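Local coordinates for putative ArsC family related protein (Bacteroides fragilis, PDB 3GKX) that is of unknown function but belongs to the ArsC family and probably has a thioredoxin-type fold related to that of arsenate reductases, at residues V66-L71 with S75-M80; L55-F60 with A87-N92; K19-L24 with I29-R34. All coordinates share one frame; numbering follows the deposited sequence.

How the interactions relate
The three contacts fall on opposite sides of the chain's centre. Interactions 1 and 2 share one side, about 11 Å apart between centres, and touch directly: Leu77 CD1 packs on Lys58 CB and Val67 CG1 on Asn92 ND2. Interaction 1 is nested in the loop that interaction 2 closes, within the helical part of the fold. Interaction 3 belongs to the beta-alpha-beta unit on the opposite side, its centre about 22 Å from that of interaction 2 and about 29 Å from that of interaction 1. There Lys21 lies near, without touching, the CxxC pattern of Cys14 and Cys17, a possible thioredoxin-type site.

Interaction 1 (V66-L71 with S75-M80); sequences VVYKEL and SKLPTM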
loop_
_atom_site.group_PDB
_atom_site.type_symbol
_atom_site.label_atom_id
_atom_site.label_comp_id
_atom_site.label_asym_id
_atom_site.label_seq_id
_atom_site.Cartn_x
_atom_site.Cartn_y
_atom_site.Cartn_z
ATOM N N VAL B 66 11.921 20.141 2.347
ATOM C CA VAL B 66 12.647 20.785 3.440
ATOM C C VAL B 66 11.797 20.707 4.731
ATOM O O VAL B 66 12.347 20.621 5.832
ATOM C CB VAL B 66 13.019 22.280 3.120
ATOM C CG1 VAL B 66 14.139 22.773 4.042
ATOM C CG2 VAL B 66 13.432 22.455 1.661
ATOM N N VAL B 67 10.465 20.722 4.586
ATOM C CA VAL B 67 9.553 20.747 5.742
ATOM C C VAL B 67 9.591 19.392 6.441
ATOM O O VAL B 67 9.654 19.311 7.675
ATOM C CB VAL B 67 8.105 21.165 5.351
ATOM C CG1 VAL B 67 7.150 21.027 6.555
ATOM C CG2 VAL B 67 8.089 22.635 4.773
ATOM N N TYR B 68 9.567 18.335 5.634
ATOM C CA TYR B 68 9.893 17.000 6.096
ATOM C C TYR B 68 11.197 16.924 6.920
ATOM O O TYR B 68 11.232 16.301 7.990
ATOM C CB TYR B 68 10.038 16.087 4.892
ATOM C CG TYR B 68 9.995 14.632 5.236
ATOM C CD1 TYR B 68 8.791 13.945 5.269
ATOM C CD2 TYR B 68 11.159 13.938 5.518
ATOM C CE1 TYR B 68 8.755 12.600 5.569
ATOM C CE2 TYR B 68 11.140 12.610 5.826
ATOM C CZ TYR B 68 9.942 11.947 5.851
ATOM O OH TYR B 68 9.942 10.610 6.152
ATOM N N LYS B 69 12.255 17.534 6.376
ATOM C CA LYS B 69 13.611 17.495 6.929
ATOM C C LYS B 69 13.639 18.096 8.337
ATOM O O LYS B 69 14.045 17.434 9.295
ATOM C CB LYS B 69 14.548 18.270 5.987
ATOM C CG LYS B 69 16.030 17.980 6.087
ATOM C CD LYS B 69 16.807 19.228 5.637
ATOM C CE LYS B 69 18.046 18.886 4.841
ATOM N NZ LYS B 69 19.272 19.013 5.697
ATOM N N GLU B 70 13.164 19.332 8.461
ATOM C CA GLU B 70 13.247 20.080 9.712
ATOM C C GLU B 70 12.218 19.690 10.786
ATOM O O GLU B 70 12.320 20.155 11.923
ATOM C CB GLU B 70 13.238 21.584 9.427
ATOM C CG GLU B 70 14.607 22.122 9.019
ATOM C CD GLU B 70 14.537 22.998 7.793
ATOM O OE1 GLU B 70 13.464 23.023 7.152
ATOM O OE2 GLU B 70 15.547 23.654 7.464
ATOM N N LEU B 71 11.240 18.855 10.428
ATOM C CA LEU B 71 10.352 18.215 11.404
ATOM C C LEU B 71 10.813 16.785 11.738
ATOM O O LEU B 71 10.117 16.036 12.444
ATOM C CB LEU B 71 8.916 18.154 10.884
ATOM C CG LEU B 71 8.032 19.364 10.597
ATOM C CD1 LEU B 71 6.727 18.808 10.045
ATOM C CD2 LEU B 71 7.774 20.190 11.837
ATOM N N SER B 75 12.536 10.151 11.301
ATOM C CA SER B 75 12.595 9.415 12.555
ATOM C C SER B 75 11.203 9.301 13.174
ATOM O O SER B 75 10.856 8.273 13.756
ATOM C CB SER B 75 13.597 10.072 13.528
ATOM N N LYS B 76 10.391 10.338 13.007
ATOM C CA LYS B 76 9.131 10.425 13.728
ATOM C C LYS B 76 7.977 9.605 13.179
ATOM O O LYS B 76 7.092 9.254 13.949
ATOM C CB LYS B 76 8.729 11.883 13.953
ATOM C CG LYS B 76 9.403 12.460 15.194
ATOM C CD LYS B 76 9.310 13.948 15.295
ATOM C CE LYS B 76 9.736 14.392 16.668
ATOM N NZ LYS B 76 10.528 15.618 16.542
ATOM N N LEU B 77 8.002 9.262 11.886
ATOM C CA LEU B 77 6.821 8.709 11.224
ATOM C C LEU B 77 6.382 7.372 11.783
ATOM O O LEU B 77 5.173 7.154 11.931
ATOM C CB LEU B 77 6.978 8.580 9.695
ATOM C CG LEU B 77 6.781 9.750 8.718
ATOM C CD1 LEU B 77 6.920 9.212 7.311
ATOM C CD2 LEU B 77 5.446 10.473 8.867
ATOM N N PRO B 78 7.347 6.456 12.042
ATOM C CA PRO B 78 6.916 5.181 12.577
ATOM C C PRO B 78 6.020 5.371 13.796
ATOM O O PRO B 78 4.804 5.118 13.705
ATOM C CB PRO B 78 8.233 4.498 12.919
ATOM C CG PRO B 78 9.104 4.925 11.799
ATOM C CD PRO B 78 8.734 6.374 11.548
ATOM N N THR B 79 6.612 5.866 14.877
ATOM C CA THR B 79 5.940 6.251 16.130
ATOM C C THR B 79 4.557 6.954 16.011
ATOM O O THR B 79 3.852 7.173 17.019
ATOM C CB THR B 79 6.917 7.099 16.998
ATOM O OG1 THR B 79 6.953 8.441 16.515
ATOM C CG2 THR B 79 8.299 6.519 16.915
HETATM N N MSE B 80 4.175 7.275 14.776
HETATM C CA MSE B 80 2.866 7.838 14.487
HETATM C C MSE B 80 1.887 6.824 13.924
HETATM O O MSE B 80 2.239 5.955 13.108
HETATM C CB MSE B 80 2.995 8.984 13.503
HETATM C CG MSE B 80 4.132 9.931 13.856
HETATM SE SE MSE B 80 3.817 11.619 12.977
HETATM C CE MSE B 80 4.249 11.200 11.142
HETATM O O HOH W 1 8.894 17.536 14.541
#
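Tyr68 on helix 66-70 and Leu77, just after helix 73-76, meet through their side-chain torsions. In Tyr68, CG stands opposite the backbone N (chi1 -164°), which carries the phenol out to the second segment; in Leu77, CG lies beside the backbone N and opposite the carbonyl carbon (chi1 -81°). The two side chains cross at about a right angle. Leu77 CD1 comes up to the edge of the phenol, near the ring plane, 3.5 Å from Tyr68 OH and 4.2 Å from Tyr68 CE1, so one methyl touches both the hydroxyl and the neighbouring ring edge.

A second, more exposed link runs through Lys76. Its chain is extended as far as CE and bends at chi4 (140°), with Lys76 CD 3.6 Å from Leu71 O. The ammonium reaches that carbonyl through a water, which donates to Leu71 O at 2.9 Å and accepts from Lys76 NZ at 3.2 Å. Beyond the lysine, Thr79 OG1 donates to Lys76 O at 2.7 Å, tying the chain that follows back to Lys76.

Phe61, in the loop before helix 66-70, touches both Tyr68 and Leu77. Gln85 of helix 82-89 bonds through NE2 to Leu77 O, so the contact joins helix 66-70 to the chain around helix 73-76 beside helix 82-89.

Interaction 2 (L55-F60 with A87-N92); sequences LPVKKF and ALLATN
Leu89 on helix 82-89 reaches to the 3-10 turn 57-60, and its two methyls make the contact. From CB, which points toward the turn, the chain passes to CG, where it forks. The CD1 branch lies 3.8 Å from Phe60 CB and, more loosely, 4.4 Å from Val57 CG1, bridging the two residues at the ends of the 3-10 turn. The CD2 branch rests against the backbone instead, 3.7 Å from Phe60 O.

Leu89 thus meets Phe60 at the root of its side chain. The phenyl ring turns away from the helix, with CG beside the backbone N (chi1 -82°) and Pro56 O at the ring edge, in the ring plane. The turn's backbone is held by Lys59 N to Pro56 O at 2.9 Å and Phe60 N to Val57 O at 3.1 Å.

The contact joins the loop between helices 43-53 and 66-70 to helix 82-89, with Leu46 of helix 43-53 also packing on Leu89 and Val109 of strand 107-109 touching Phe60. Lys58 NZ, on the same turn, forms a salt bridge with Glu82 of the second subunit.

All three touching residues are buried, and their side chains are wholly hydrocarbon. The contact between the turn and the helix therefore rests on van der Waals packing and the exclusion of water rather than on directed polar bonds.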
loop_
_atom_site.group_PDB
_atom_site.type_symbol
_atom_site.label_atom_id
_atom_site.label_comp_id
_atom_site.label_asym_id
_atom_site.label_seq_id
_atom_site.Cartn_x
_atom_site.Cartn_y
_atom_site.Cartn_z
ATOM N N LEU B 55 -1.293 2.067 -1.163
ATOM C CA LEU B 55 0.039 2.293 -0.604
ATOM C C LEU B 55 0.064 2.627 0.883
ATOM O O LEU B 55 -0.927 3.148 1.385
ATOM C CB LEU B 55 0.709 3.450 -1.299
ATOM C CG LEU B 55 1.054 3.400 -2.767
ATOM C CD1 LEU B 55 1.503 4.815 -3.138
ATOM C CD2 LEU B 55 2.146 2.346 -3.015
ATOM N N PRO B 56 1.220 2.348 1.584
ATOM C CA PRO B 56 1.405 2.816 2.945
ATOM C C PRO B 56 1.306 4.340 3.063
ATOM O O PRO B 56 1.635 5.093 2.133
ATOM C CB PRO B 56 2.839 2.319 3.313
ATOM C CG PRO B 56 3.103 1.183 2.391
ATOM C CD PRO B 56 2.387 1.566 1.121
ATOM N N VAL B 57 0.845 4.797 4.209
ATOM C CA VAL B 57 0.596 6.196 4.357
ATOM C C VAL B 57 1.891 6.961 4.301
ATOM O O VAL B 57 1.894 8.099 3.824
ATOM C CB VAL B 57 -0.133 6.512 5.653
ATOM C CG1 VAL B 57 -0.314 8.054 5.792
ATOM C CG2 VAL B 57 -1.485 5.783 5.644
ATOM N N LYS B 58 2.992 6.346 4.752
ATOM C CA LYS B 58 4.307 7.012 4.613
ATOM C C LYS B 58 4.694 7.348 3.167
ATOM O O LYS B 58 5.420 8.312 2.950
ATOM C CB LYS B 58 5.418 6.265 5.360
ATOM C CG LYS B 58 5.529 4.813 5.032
ATOM C CD LYS B 58 6.584 4.189 5.905
ATOM C CE LYS B 58 6.793 2.731 5.551
ATOM N NZ LYS B 58 5.536 1.999 5.471
ATOM N N LYS B 59 4.168 6.594 2.189
ATOM C CA LYS B 59 4.461 6.833 0.766
ATOM C C LYS B 59 3.845 8.126 0.246
ATOM O O LYS B 59 4.134 8.561 -0.869
ATOM C CB LYS B 59 4.001 5.673 -0.126
ATOM C CG LYS B 59 4.711 4.316 0.058
ATOM C CD LYS B 59 6.191 4.453 -0.088
ATOM C CE LYS B 59 6.770 3.393 -0.994
ATOM N NZ LYS B 59 8.182 3.820 -1.356
ATOM N N PHE B 60 2.980 8.729 1.041
ATOM C CA PHE B 60 2.379 10.014 0.673
ATOM C C PHE B 60 3.186 11.177 1.202
ATOM O O PHE B 60 2.738 12.322 1.121
ATOM C CB PHE B 60 0.952 10.107 1.197
ATOM C CG PHE B 60 -0.051 9.422 0.306
ATOM C CD1 PHE B 60 -0.973 10.177 -0.444
ATOM C CD2 PHE B 60 -0.056 8.019 0.183
ATOM C CE1 PHE B 60 -1.911 9.536 -1.290
ATOM C CE2 PHE B 60 -0.969 7.399 -0.647
ATOM C CZ PHE B 60 -1.903 8.162 -1.382
ATOM N N ALA B 87 -3.621 13.232 9.752
ATOM C CA ALA B 87 -3.844 14.539 10.387
ATOM C C ALA B 87 -2.718 15.510 10.106
ATOM O O ALA B 87 -2.990 16.671 9.808
ATOM C CB ALA B 87 -4.058 14.407 11.898
ATOM N N LEU B 88 -1.473 15.038 10.188
ATOM C CA LEU B 88 -0.289 15.851 9.874
ATOM C C LEU B 88 -0.251 16.258 8.413
ATOM O O LEU B 88 -0.091 17.446 8.089
ATOM C CB LEU B 88 0.994 15.074 10.169
ATOM C CG LEU B 88 2.319 15.779 9.843
ATOM C CD1 LEU B 88 2.581 17.006 10.757
ATOM C CD2 LEU B 88 3.490 14.808 9.929
ATOM N N LEU B 89 -0.364 15.257 7.536
ATOM C CA LEU B 89 -0.406 15.493 6.116
ATOM C C LEU B 89 -1.363 16.620 5.749
ATOM O O LEU B 89 -1.028 17.433 4.925
ATOM C CB LEU B 89 -0.810 14.236 5.360
ATOM C CG LEU B 89 0.330 13.335 4.929
ATOM C CD1 LEU B 89 -0.259 12.115 4.228
ATOM C CD2 LEU B 89 1.283 14.058 4.037
ATOM N N ALA B 90 -2.543 16.663 6.367
ATOM C CA ALA B 90 -3.543 17.667 6.013
ATOM C C ALA B 90 -3.181 19.080 6.489
ATOM O O ALA B 90 -3.836 20.041 6.090
ATOM C CB ALA B 90 -4.920 17.257 6.526
ATOM N N THR B 91 -2.139 19.211 7.320
ATOM C CA THR B 91 -1.718 20.540 7.822
ATOM C C THR B 91 -0.821 21.359 6.858
ATOM O O THR B 91 -0.769 22.583 6.948
ATOM C CB THR B 91 -1.034 20.456 9.204
ATOM O OG1 THR B 91 0.090 19.564 9.151
ATOM C CG2 THR B 91 -2.018 19.956 10.279
ATOM N N ASN B 92 -0.128 20.688 5.929
ATOM C CA ASN B 92 0.829 21.376 5.034
ATOM C C ASN B 92 1.085 20.615 3.732
ATOM O O ASN B 92 1.601 19.497 3.752
ATOM C CB ASN B 92 2.146 21.668 5.773
ATOM C CG ASN B 92 3.125 22.502 4.956
ATOM O OD1 ASN B 92 2.891 22.792 3.776
ATOM N ND2 ASN B 92 4.251 22.854 5.573
#

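Interaction 3 (K19-L24 with I29-R34); sequences KAKKWL and IEYTNR
Leu24 lays one methyl over the face of the Tyr31 ring. Its CD1 stands 3.8 Å from the ring centroid and 12° off the ring normal, a well-centred CH-pi contact in which the methyl nears most of the ring carbons at once. Tyr31 holds CG between its backbone N and carbonyl carbon (chi1 66°), and this sets one ring face against the leucine. The other methyl, Leu24 CD2, meets Ile29 CB at 3.9 Å, the two side chains crossing at about a right angle. One leucine therefore packs on both residues with separate branches. Ile29 also extends CG1 to Trp23 CZ3 at 4.3 Å, meeting the indole obliquely.

The backbones close in alongside these side chains: Ile29 N donates to Leu24 O at 2.9 Å, with an N-H...O angle of 151°, and the donor lies almost in line with the carbonyl. This bond fastens the chain entering strand 32-35 to the last turn of helix 15-26, within the beta-alpha-beta unit of strand 7-10, helix 15-26 and strand 32-35, in keeping with the thioredoxin clan to which the ArsC family belongs. Phe8 of strand 7-10 adjoins the contact, its ring nearly perpendicular to that of Tyr31 and its side chain also touching Leu24 and Lys21.

At the other end of the tyrosine, Lys21 crosses the phenol at about a right angle, with CG 3.9 Å from Tyr31 OH. Its chain bends at chi2 and chi4 and brings the ammonium to a water shared by three groups. That water accepts from Lys21 NZ at 2.7 Å, lies 2.6 Å from Tyr31 OH in the plane of the ring, and donates to Asn33 OD1 at 3.2 Å.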
loop_
_atom_site.group_PDB
_atom_site.type_symbol
_atom_site.label_atom_id
_atom_site.label_comp_id
_atom_site.label_asym_id
_atom_site.label_seq_id
_atom_site.Cartn_x
_atom_site.Cartn_y
_atom_site.Cartn_z
ATOM N N LYS B 19 7.631 16.548 -15.661
ATOM C CA LYS B 19 7.716 15.287 -16.404
ATOM C C LYS B 19 6.326 14.618 -16.513
ATOM O O LYS B 19 5.890 14.267 -17.606
ATOM C CB LYS B 19 8.749 14.342 -15.751
ATOM C CG LYS B 19 10.224 14.681 -16.054
ATOM C CD LYS B 19 11.171 14.049 -15.026
ATOM C CE LYS B 19 12.499 13.653 -15.633
ATOM N NZ LYS B 19 12.542 12.258 -16.176
ATOM N N ALA B 20 5.629 14.479 -15.384
ATOM C CA ALA B 20 4.315 13.819 -15.333
ATOM C C ALA B 20 3.308 14.537 -16.194
ATOM O O ALA B 20 2.541 13.897 -16.937
ATOM C CB ALA B 20 3.792 13.778 -13.895
ATOM N N LYS B 21 3.305 15.867 -16.056
ATOM C CA LYS B 21 2.409 16.712 -16.779
ATOM C C LYS B 21 2.718 16.540 -18.282
ATOM O O LYS B 21 1.799 16.314 -19.071
ATOM C CB LYS B 21 2.584 18.154 -16.314
ATOM C CG LYS B 21 1.974 19.210 -17.251
ATOM C CD LYS B 21 2.850 20.460 -17.266
ATOM C CE LYS B 21 2.265 21.585 -18.119
ATOM N NZ LYS B 21 1.265 22.359 -17.318
ATOM N N LYS B 22 4.003 16.621 -18.668
ATOM C CA LYS B 22 4.398 16.320 -20.052
ATOM C C LYS B 22 3.815 14.980 -20.545
ATOM O O LYS B 22 3.208 14.928 -21.612
ATOM C CB LYS B 22 5.931 16.380 -20.261
ATOM C CG LYS B 22 6.525 17.778 -20.378
ATOM C CD LYS B 22 8.048 17.690 -20.490
ATOM C CE LYS B 22 8.732 18.825 -19.770
ATOM N NZ LYS B 22 9.976 18.386 -19.038
ATOM N N TRP B 23 3.970 13.921 -19.745
ATOM C CA TRP B 23 3.367 12.618 -20.032
ATOM C C TRP B 23 1.834 12.630 -20.192
ATOM O O TRP B 23 1.313 12.039 -21.143
ATOM C CB TRP B 23 3.802 11.573 -18.991
ATOM C CG TRP B 23 3.403 10.159 -19.327
ATOM C CD1 TRP B 23 4.175 9.221 -19.918
ATOM C CD2 TRP B 23 2.125 9.543 -19.092
ATOM N NE1 TRP B 23 3.469 8.052 -20.079
ATOM C CE2 TRP B 23 2.205 8.224 -19.582
ATOM C CE3 TRP B 23 0.916 9.993 -18.554
ATOM C CZ2 TRP B 23 1.129 7.328 -19.511
ATOM C CZ3 TRP B 23 -0.166 9.110 -18.496
ATOM C CH2 TRP B 23 -0.051 7.796 -18.966
ATOM N N LEU B 24 1.098 13.291 -19.295
ATOM C CA LEU B 24 -0.372 13.359 -19.466
ATOM C C LEU B 24 -0.781 13.996 -20.800
ATOM O O LEU B 24 -1.748 13.561 -21.420
ATOM C CB LEU B 24 -1.058 14.147 -18.346
ATOM C CG LEU B 24 -1.137 13.625 -16.918
ATOM C CD1 LEU B 24 -1.610 14.798 -16.065
ATOM C CD2 LEU B 24 -2.054 12.396 -16.833
ATOM N N ILE B 29 -4.350 12.619 -22.151
ATOM C CA ILE B 29 -5.211 12.522 -20.964
ATOM C C ILE B 29 -5.683 13.907 -20.486
ATOM O O ILE B 29 -4.897 14.718 -19.980
ATOM C CB ILE B 29 -4.553 11.720 -19.799
ATOM C CG1 ILE B 29 -3.872 10.429 -20.325
ATOM C CG2 ILE B 29 -5.574 11.428 -18.687
ATOM C CD1 ILE B 29 -4.843 9.226 -20.616
ATOM N N GLU B 30 -6.971 14.164 -20.689
ATOM C CA GLU B 30 -7.645 15.317 -20.109
ATOM C C GLU B 30 -7.654 15.155 -18.594
ATOM O O GLU B 30 -7.793 14.041 -18.083
ATOM C CB GLU B 30 -9.069 15.431 -20.653
ATOM C CG GLU B 30 -9.116 15.602 -22.160
ATOM C CD GLU B 30 -10.501 15.940 -22.646
ATOM O OE1 GLU B 30 -10.990 17.056 -22.349
ATOM O OE2 GLU B 30 -11.109 15.082 -23.317
ATOM N N TYR B 31 -7.467 16.265 -17.888
ATOM C CA TYR B 31 -7.399 16.273 -16.433
ATOM C C TYR B 31 -7.639 17.684 -15.927
ATOM O O TYR B 31 -7.626 18.663 -16.689
ATOM C CB TYR B 31 -6.030 15.834 -15.954
ATOM C CG TYR B 31 -4.917 16.796 -16.329
ATOM C CD1 TYR B 31 -4.458 17.758 -15.420
ATOM C CD2 TYR B 31 -4.340 16.768 -17.610
ATOM C CE1 TYR B 31 -3.417 18.650 -15.780
ATOM C CE2 TYR B 31 -3.348 17.652 -17.970
ATOM C CZ TYR B 31 -2.881 18.578 -17.046
ATOM O OH TYR B 31 -1.871 19.424 -17.403
ATOM N N THR B 32 -7.854 17.770 -14.632
ATOM C CA THR B 32 -8.100 19.019 -13.960
ATOM C C THR B 32 -6.865 19.284 -13.110
ATOM O O THR B 32 -6.486 18.430 -12.294
ATOM C CB THR B 32 -9.313 18.884 -13.065
ATOM O OG1 THR B 32 -10.440 18.436 -13.842
ATOM C CG2 THR B 32 -9.624 20.213 -12.376
ATOM N N ASN B 33 -6.218 20.432 -13.336
ATOM C CA ASN B 33 -5.034 20.859 -12.567
ATOM C C ASN B 33 -5.439 21.229 -11.142
ATOM O O ASN B 33 -6.615 21.550 -10.879
ATOM C CB ASN B 33 -4.302 22.020 -13.268
ATOM C CG ASN B 33 -2.813 22.138 -12.865
ATOM O OD1 ASN B 33 -1.999 21.242 -13.121
ATOM N ND2 ASN B 33 -2.456 23.274 -12.262
ATOM N N ARG B 34 -4.481 21.091 -10.221
ATOM C CA ARG B 34 -4.613 21.504 -8.817
ATOM C C ARG B 34 -3.213 21.572 -8.197
ATOM O O ARG B 34 -2.391 20.642 -8.330
ATOM C CB ARG B 34 -5.558 20.587 -8.028
ATOM C CG ARG B 34 -5.634 20.849 -6.519
ATOM C CD ARG B 34 -6.730 20.014 -5.822
ATOM N NE ARG B 34 -6.571 20.008 -4.360
ATOM C CZ ARG B 34 -7.389 19.400 -3.503
ATOM N NH1 ARG B 34 -7.130 19.476 -2.210
ATOM N NH2 ARG B 34 -8.464 18.717 -3.922
HETATM O O HOH W 2 -1.130 21.627 -16.196
#